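Local coordinates for protein fatty Acyl-Adenylate Ligase (Escherichia coli, PDB 3PBK) that belongs to the AMP-binding enzyme family of the ANL clan and binds 5'-O-[(S)-(dodecanoyloxy)(hydroxy)phosphoryl]adenosine in a pocket, at residues P13-L26 with G234-V246. Residues are numbered along the deposited sequence; the frame is centred on the assembly and turned at random.
Sequences PMRYADFPTLVDAL and GFLLTPVATQLSV. With 1ZZ (5'-O-[(S)-(dodecanoyloxy)(hydroxy)phosphoryl]adenosine), chain C.
The backbone N of Ala-17 donates to the carbonyl O of Ala-241 at 3.1 Å; an N-H...O angle of 140° and a donor tilted 30° from the carbonyl plane make this a bent bond. It ties the inverse gamma turn centred on Tyr-16, of which Ala-17 is the last residue, to helix 229-241. The same oxygen lies at the ring edge of Phe-19, 3.9 Å from CE2, while one face of that ring covers CA of Ala-25. Apolar packing continues beyond the bond. CB of Ala-241 meets CB of Ala-17 at 4.1 Å, and CD2 of Leu-22 and CD2 of Leu-237 touch at 3.7 Å, their side chains crossing at about a right angle. With CG1 of Val-240 anti to the backbone N (chi1 159°), this methyl faces CB of Leu-26 at 4.2 Å. The extended selenomethionine Met-14 runs alongside Thr-242, its CE resting over one face of the Tyr-16 ring. The axes of segments 22-26 and 234-241 approach to 9.5 Å. Helix 229-241 also borders the ligand, whose C3 lies 3.7 Å from CE2 of Phe-235. The N-terminal segment thus packs against a pocket-lining helix and the loop that follows it in the large AMP-binding domain of an ANL superfamily enzyme.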
loop_
_atom_site.group_PDB
_atom_site.type_symbol
_atom_site.label_atom_id
_atom_site.label_comp_id
_atom_site.label_asym_id
_atom_site.label_seq_id
_atom_site.Cartn_x
_atom_site.Cartn_y
_atom_site.Cartn_z
ATOM N N PRO A 13 -17.655 -2.095 24.578
ATOM C CA PRO A 13 -18.800 -2.519 23.743
ATOM C C PRO A 13 -18.544 -2.186 22.278
ATOM O O PRO A 13 -18.653 -1.023 21.900
ATOM C CB PRO A 13 -19.981 -1.688 24.280
ATOM C CG PRO A 13 -19.521 -1.185 25.629
ATOM C CD PRO A 13 -18.017 -1.037 25.534
HETATM N N MSE A 14 -18.214 -3.189 21.466
HETATM C CA MSE A 14 -17.641 -2.945 20.140
HETATM C C MSE A 14 -18.587 -2.318 19.110
HETATM O O MSE A 14 -19.773 -2.649 19.053
HETATM C CB MSE A 14 -17.050 -4.235 19.587
HETATM C CG MSE A 14 -16.266 -4.062 18.291
HETATM SE SE MSE A 14 -15.351 -5.714 17.718
HETATM C CE MSE A 14 -14.871 -5.142 15.906
ATOM N N ARG A 15 -18.052 -1.404 18.303
ATOM C CA ARG A 15 -18.802 -0.817 17.194
ATOM C C ARG A 15 -17.949 -0.822 15.938
ATOM O O ARG A 15 -16.773 -0.448 15.976
ATOM C CB ARG A 15 -19.251 0.602 17.515
ATOM C CG ARG A 15 -20.298 0.685 18.600
ATOM C CD ARG A 15 -20.809 2.103 18.746
ATOM N NE ARG A 15 -21.250 2.650 17.466
ATOM C CZ ARG A 15 -21.778 3.861 17.328
ATOM N NH1 ARG A 15 -21.916 4.625 18.402
ATOM N NH2 ARG A 15 -22.167 4.307 16.134
ATOM N N TYR A 16 -18.550 -1.241 14.826
ATOM C CA TYR A 16 -17.801 -1.518 13.605
ATOM C C TYR A 16 -17.756 -0.348 12.640
ATOM O O TYR A 16 -18.369 -0.400 11.575
ATOM C CB TYR A 16 -18.386 -2.732 12.881
ATOM C CG TYR A 16 -18.085 -4.060 13.540
ATOM C CD1 TYR A 16 -18.473 -4.308 14.850
ATOM C CD2 TYR A 16 -17.434 -5.077 12.845
ATOM C CE1 TYR A 16 -18.213 -5.524 15.460
ATOM C CE2 TYR A 16 -17.167 -6.301 13.449
ATOM C CZ TYR A 16 -17.563 -6.514 14.758
ATOM O OH TYR A 16 -17.308 -7.710 15.381
ATOM N N ALA A 17 -17.019 0.696 13.001
ATOM C CA ALA A 17 -16.885 1.856 12.132
ATOM C C ALA A 17 -18.245 2.556 11.874
ATOM O O ALA A 17 -18.359 3.420 10.998
ATOM C CB ALA A 17 -16.201 1.455 10.826
ATOM N N ASP A 18 -19.256 2.149 12.646
ATOM C CA ASP A 18 -20.581 2.775 12.747
ATOM C C ASP A 18 -20.724 4.265 12.477
ATOM O O ASP A 18 -21.816 4.724 12.168
ATOM C CB ASP A 18 -21.072 2.601 14.173
ATOM C CG ASP A 18 -21.867 1.363 14.356
ATOM O OD1 ASP A 18 -23.045 1.363 13.939
ATOM O OD2 ASP A 18 -21.320 0.389 14.927
ATOM N N PHE A 19 -19.650 5.026 12.647
ATOM C CA PHE A 19 -19.748 6.480 12.747
ATOM C C PHE A 19 -19.735 7.251 11.435
ATOM O O PHE A 19 -19.228 6.769 10.414
ATOM C CB PHE A 19 -18.642 6.997 13.658
ATOM C CG PHE A 19 -18.388 6.108 14.817
ATOM C CD1 PHE A 19 -19.068 6.295 16.005
ATOM C CD2 PHE A 19 -17.499 5.057 14.707
ATOM C CE1 PHE A 19 -18.850 5.471 17.070
ATOM C CE2 PHE A 19 -17.276 4.230 15.764
ATOM C CZ PHE A 19 -17.956 4.434 16.953
ATOM N N PRO A 20 -20.297 8.467 11.476
ATOM C CA PRO A 20 -20.358 9.430 10.374
ATOM C C PRO A 20 -18.994 10.035 10.065
ATOM O O PRO A 20 -18.669 10.280 8.904
ATOM C CB PRO A 20 -21.273 10.534 10.923
ATOM C CG PRO A 20 -21.941 9.940 12.132
ATOM C CD PRO A 20 -20.985 8.963 12.680
ATOM N N THR A 21 -18.206 10.258 11.108
ATOM C CA THR A 21 -17.031 11.103 11.018
ATOM C C THR A 21 -15.916 10.524 11.850
ATOM O O THR A 21 -16.179 9.942 12.894
ATOM C CB THR A 21 -17.364 12.489 11.566
ATOM O OG1 THR A 21 -17.853 13.317 10.501
ATOM C CG2 THR A 21 -16.147 13.129 12.204
ATOM N N LEU A 22 -14.673 10.682 11.400
ATOM C CA LEU A 22 -13.510 10.142 12.125
ATOM C C LEU A 22 -13.431 10.660 13.552
ATOM O O LEU A 22 -12.985 9.959 14.456
ATOM C CB LEU A 22 -12.201 10.460 11.391
ATOM C CG LEU A 22 -11.763 9.514 10.273
ATOM C CD1 LEU A 22 -10.738 10.180 9.376
ATOM C CD2 LEU A 22 -11.219 8.240 10.850
ATOM N N VAL A 23 -13.856 11.899 13.747
ATOM C CA VAL A 23 -13.890 12.482 15.075
ATOM C C VAL A 23 -14.945 11.773 15.929
ATOM O O VAL A 23 -14.684 11.410 17.077
ATOM C CB VAL A 23 -14.142 13.992 15.016
ATOM C CG1 VAL A 23 -14.583 14.513 16.384
ATOM C CG2 VAL A 23 -12.890 14.705 14.522
ATOM N N ASP A 24 -16.128 11.554 15.368
ATOM C CA ASP A 24 -17.095 10.691 16.028
ATOM C C ASP A 24 -16.440 9.368 16.389
ATOM O O ASP A 24 -16.472 8.938 17.532
ATOM C CB ASP A 24 -18.288 10.434 15.120
ATOM C CG ASP A 24 -19.158 11.655 14.952
ATOM O OD1 ASP A 24 -19.369 12.365 15.959
ATOM O OD2 ASP A 24 -19.633 11.906 13.820
ATOM N N ALA A 25 -15.840 8.720 15.405
ATOM C CA ALA A 25 -15.188 7.447 15.643
ATOM C C ALA A 25 -14.272 7.509 16.871
ATOM O O ALA A 25 -14.428 6.727 17.809
ATOM C CB ALA A 25 -14.419 7.002 14.404
ATOM N N LEU A 26 -13.329 8.442 16.879
ATOM C CA LEU A 26 -12.365 8.514 17.964
ATOM C C LEU A 26 -13.015 8.893 19.291
ATOM O O LEU A 26 -12.563 8.471 20.355
ATOM C CB LEU A 26 -11.246 9.501 17.624
ATOM C CG LEU A 26 -10.299 9.871 18.769
ATOM C CD1 LEU A 26 -9.712 8.622 19.385
ATOM C CD2 LEU A 26 -9.206 10.784 18.278
ATOM N N GLY A 234 -5.582 1.126 7.082
ATOM C CA GLY A 234 -5.702 -0.176 7.686
ATOM C C GLY A 234 -5.185 -0.184 9.108
ATOM O O GLY A 234 -5.747 -0.864 9.949
ATOM N N PHE A 235 -4.128 0.556 9.412
ATOM C CA PHE A 235 -3.557 0.340 10.725
ATOM C C PHE A 235 -3.414 1.500 11.682
ATOM O O PHE A 235 -2.996 1.314 12.818
ATOM C CB PHE A 235 -2.306 -0.499 10.629
ATOM C CG PHE A 235 -2.601 -1.928 10.342
ATOM C CD1 PHE A 235 -2.875 -2.809 11.374
ATOM C CD2 PHE A 235 -2.663 -2.387 9.039
ATOM C CE1 PHE A 235 -3.167 -4.135 11.115
ATOM C CE2 PHE A 235 -2.957 -3.717 8.772
ATOM C CZ PHE A 235 -3.208 -4.593 9.814
ATOM N N LEU A 236 -3.802 2.686 11.244
ATOM C CA LEU A 236 -4.025 3.757 12.194
ATOM C C LEU A 236 -5.534 3.936 12.407
ATOM O O LEU A 236 -6.031 3.869 13.537
ATOM C CB LEU A 236 -3.375 5.055 11.723
ATOM C CG LEU A 236 -3.158 6.086 12.829
ATOM C CD1 LEU A 236 -2.377 7.269 12.327
ATOM C CD2 LEU A 236 -4.490 6.539 13.341
ATOM N N LEU A 237 -6.259 4.137 11.311
ATOM C CA LEU A 237 -7.691 4.427 11.369
ATOM C C LEU A 237 -8.569 3.248 11.813
ATOM O O LEU A 237 -9.458 3.426 12.642
ATOM C CB LEU A 237 -8.171 4.975 10.029
ATOM C CG LEU A 237 -7.467 6.251 9.586
ATOM C CD1 LEU A 237 -8.045 6.735 8.296
ATOM C CD2 LEU A 237 -7.604 7.306 10.650
ATOM N N THR A 238 -8.324 2.050 11.284
ATOM C CA THR A 238 -9.173 0.902 11.615
ATOM C C THR A 238 -9.152 0.446 13.077
ATOM O O THR A 238 -10.206 0.139 13.634
ATOM C CB THR A 238 -8.916 -0.292 10.704
ATOM O OG1 THR A 238 -8.970 0.135 9.338
ATOM C CG2 THR A 238 -9.972 -1.354 10.937
ATOM N N PRO A 239 -7.965 0.387 13.707
ATOM C CA PRO A 239 -7.987 0.129 15.154
ATOM C C PRO A 239 -8.691 1.257 15.939
ATOM O O PRO A 239 -9.160 1.043 17.058
ATOM C CB PRO A 239 -6.503 0.060 15.524
ATOM C CG PRO A 239 -5.804 -0.203 14.257
ATOM C CD PRO A 239 -6.593 0.469 13.188
ATOM N N VAL A 240 -8.778 2.449 15.362
ATOM C CA VAL A 240 -9.448 3.543 16.041
ATOM C C VAL A 240 -10.965 3.450 15.913
ATOM O O VAL A 240 -11.699 3.731 16.866
ATOM C CB VAL A 240 -8.962 4.890 15.519
ATOM C CG1 VAL A 240 -9.971 5.966 15.816
ATOM C CG2 VAL A 240 -7.613 5.229 16.136
ATOM N N ALA A 241 -11.435 3.037 14.740
ATOM C CA ALA A 241 -12.873 2.986 14.460
ATOM C C ALA A 241 -13.501 1.707 14.997
ATOM O O ALA A 241 -14.698 1.467 14.858
ATOM C CB ALA A 241 -13.110 3.105 12.972
ATOM N N THR A 242 -12.669 0.899 15.632
ATOM C CA THR A 242 -13.053 -0.432 16.040
ATOM C C THR A 242 -12.710 -0.603 17.519
ATOM O O THR A 242 -12.934 -1.654 18.112
ATOM C CB THR A 242 -12.327 -1.469 15.153
ATOM O OG1 THR A 242 -12.847 -1.402 13.810
ATOM C CG2 THR A 242 -12.523 -2.859 15.680
ATOM N N GLN A 243 -12.188 0.467 18.109
ATOM C CA GLN A 243 -11.784 0.474 19.505
ATOM C C GLN A 243 -10.912 -0.714 19.851
ATOM O O GLN A 243 -10.992 -1.236 20.961
ATOM C CB GLN A 243 -12.992 0.493 20.427
ATOM C CG GLN A 243 -14.115 1.339 19.925
ATOM C CD GLN A 243 -15.212 0.498 19.342
ATOM O OE1 GLN A 243 -15.784 0.826 18.302
ATOM N NE2 GLN A 243 -15.506 -0.617 20.003
ATOM N N LEU A 244 -10.081 -1.119 18.889
ATOM C CA LEU A 244 -9.136 -2.235 19.020
ATOM C C LEU A 244 -7.697 -1.753 19.173
ATOM O O LEU A 244 -7.279 -0.812 18.513
ATOM C CB LEU A 244 -9.205 -3.131 17.781
ATOM C CG LEU A 244 -10.415 -4.043 17.603
ATOM C CD1 LEU A 244 -10.116 -5.109 16.570
ATOM C CD2 LEU A 244 -10.805 -4.682 18.919
ATOM N N SER A 245 -6.920 -2.412 20.017
ATOM C CA SER A 245 -5.534 -2.005 20.196
ATOM C C SER A 245 -4.666 -2.402 18.998
ATOM O O SER A 245 -5.040 -3.262 18.203
ATOM C CB SER A 245 -4.976 -2.593 21.488
ATOM O OG SER A 245 -5.631 -2.041 22.618
ATOM N N VAL A 246 -3.504 -1.772 18.870
ATOM C CA VAL A 246 -2.569 -2.124 17.810
ATOM C C VAL A 246 -1.128 -1.930 18.273
ATOM O O VAL A 246 -0.851 -1.068 19.101
ATOM C CB VAL A 246 -2.828 -1.290 16.546
ATOM C CG1 VAL A 246 -2.449 0.152 16.780
ATOM C CG2 VAL A 246 -2.065 -1.856 15.369
HETATM P P 1ZZ C . -2.260 1.628 -3.007
HETATM C C1 1ZZ C . -7.126 -4.105 9.807
HETATM N N1 1ZZ C . -2.724 -3.897 -5.940
HETATM O O1 1ZZ C . -2.053 -1.309 -1.434
HETATM C C2 1ZZ C . -7.500 -3.831 8.375
HETATM N N2 1ZZ C . -3.555 -5.103 -4.276
HETATM O O2 1ZZ C . -2.952 0.822 -1.744
HETATM C C3 1ZZ C . -6.398 -3.909 7.322
HETATM N N3 1ZZ C . -2.445 -5.874 -7.535
HETATM O O3 1ZZ C . -3.112 2.778 -3.700
HETATM C C4 1ZZ C . -6.892 -3.809 5.867
HETATM N N4 1ZZ C . -3.108 -7.912 -6.651
HETATM O O4 1ZZ C . -1.078 2.216 -2.626
HETATM C C5 1ZZ C . -6.044 -4.281 4.680
HETATM N N5 1ZZ C . -4.003 -8.014 -4.387
HETATM O O5 1ZZ C . -1.972 0.557 -4.156
HETATM C C6 1ZZ C . -6.397 -3.554 3.408
HETATM O O6 1ZZ C . -2.158 -1.709 -5.767
HETATM C C7 1ZZ C . -6.342 -4.250 2.073
HETATM O O7 1ZZ C . -2.859 -2.235 -9.190
HETATM C C8 1ZZ C . -6.023 -3.399 0.865
HETATM O O8 1ZZ C . -4.749 -0.507 -7.923
HETATM C C9 1ZZ C . -4.847 -3.778 -0.048
HETATM C C10 1ZZ C . -3.848 -2.736 -0.483
HETATM C C11 1ZZ C . -4.110 -1.327 -0.792
HETATM C C12 1ZZ C . -3.032 -0.640 -1.488
HETATM C C13 1ZZ C . -2.890 0.557 -5.219
HETATM C C14 1ZZ C . -2.697 -0.493 -6.320
HETATM C C15 1ZZ C . -3.832 -1.160 -7.119
HETATM C C16 1ZZ C . -3.082 -2.223 -7.804
HETATM C C17 1ZZ C . -2.206 -2.749 -6.719
HETATM C C18 1ZZ C . -3.193 -3.841 -4.695
HETATM C C19 1ZZ C . -3.298 -5.962 -5.346
HETATM C C20 1ZZ C . -2.796 -5.272 -6.340
HETATM C C21 1ZZ C . -2.616 -7.216 -7.640
HETATM C C22 1ZZ C . -3.461 -7.271 -5.454
#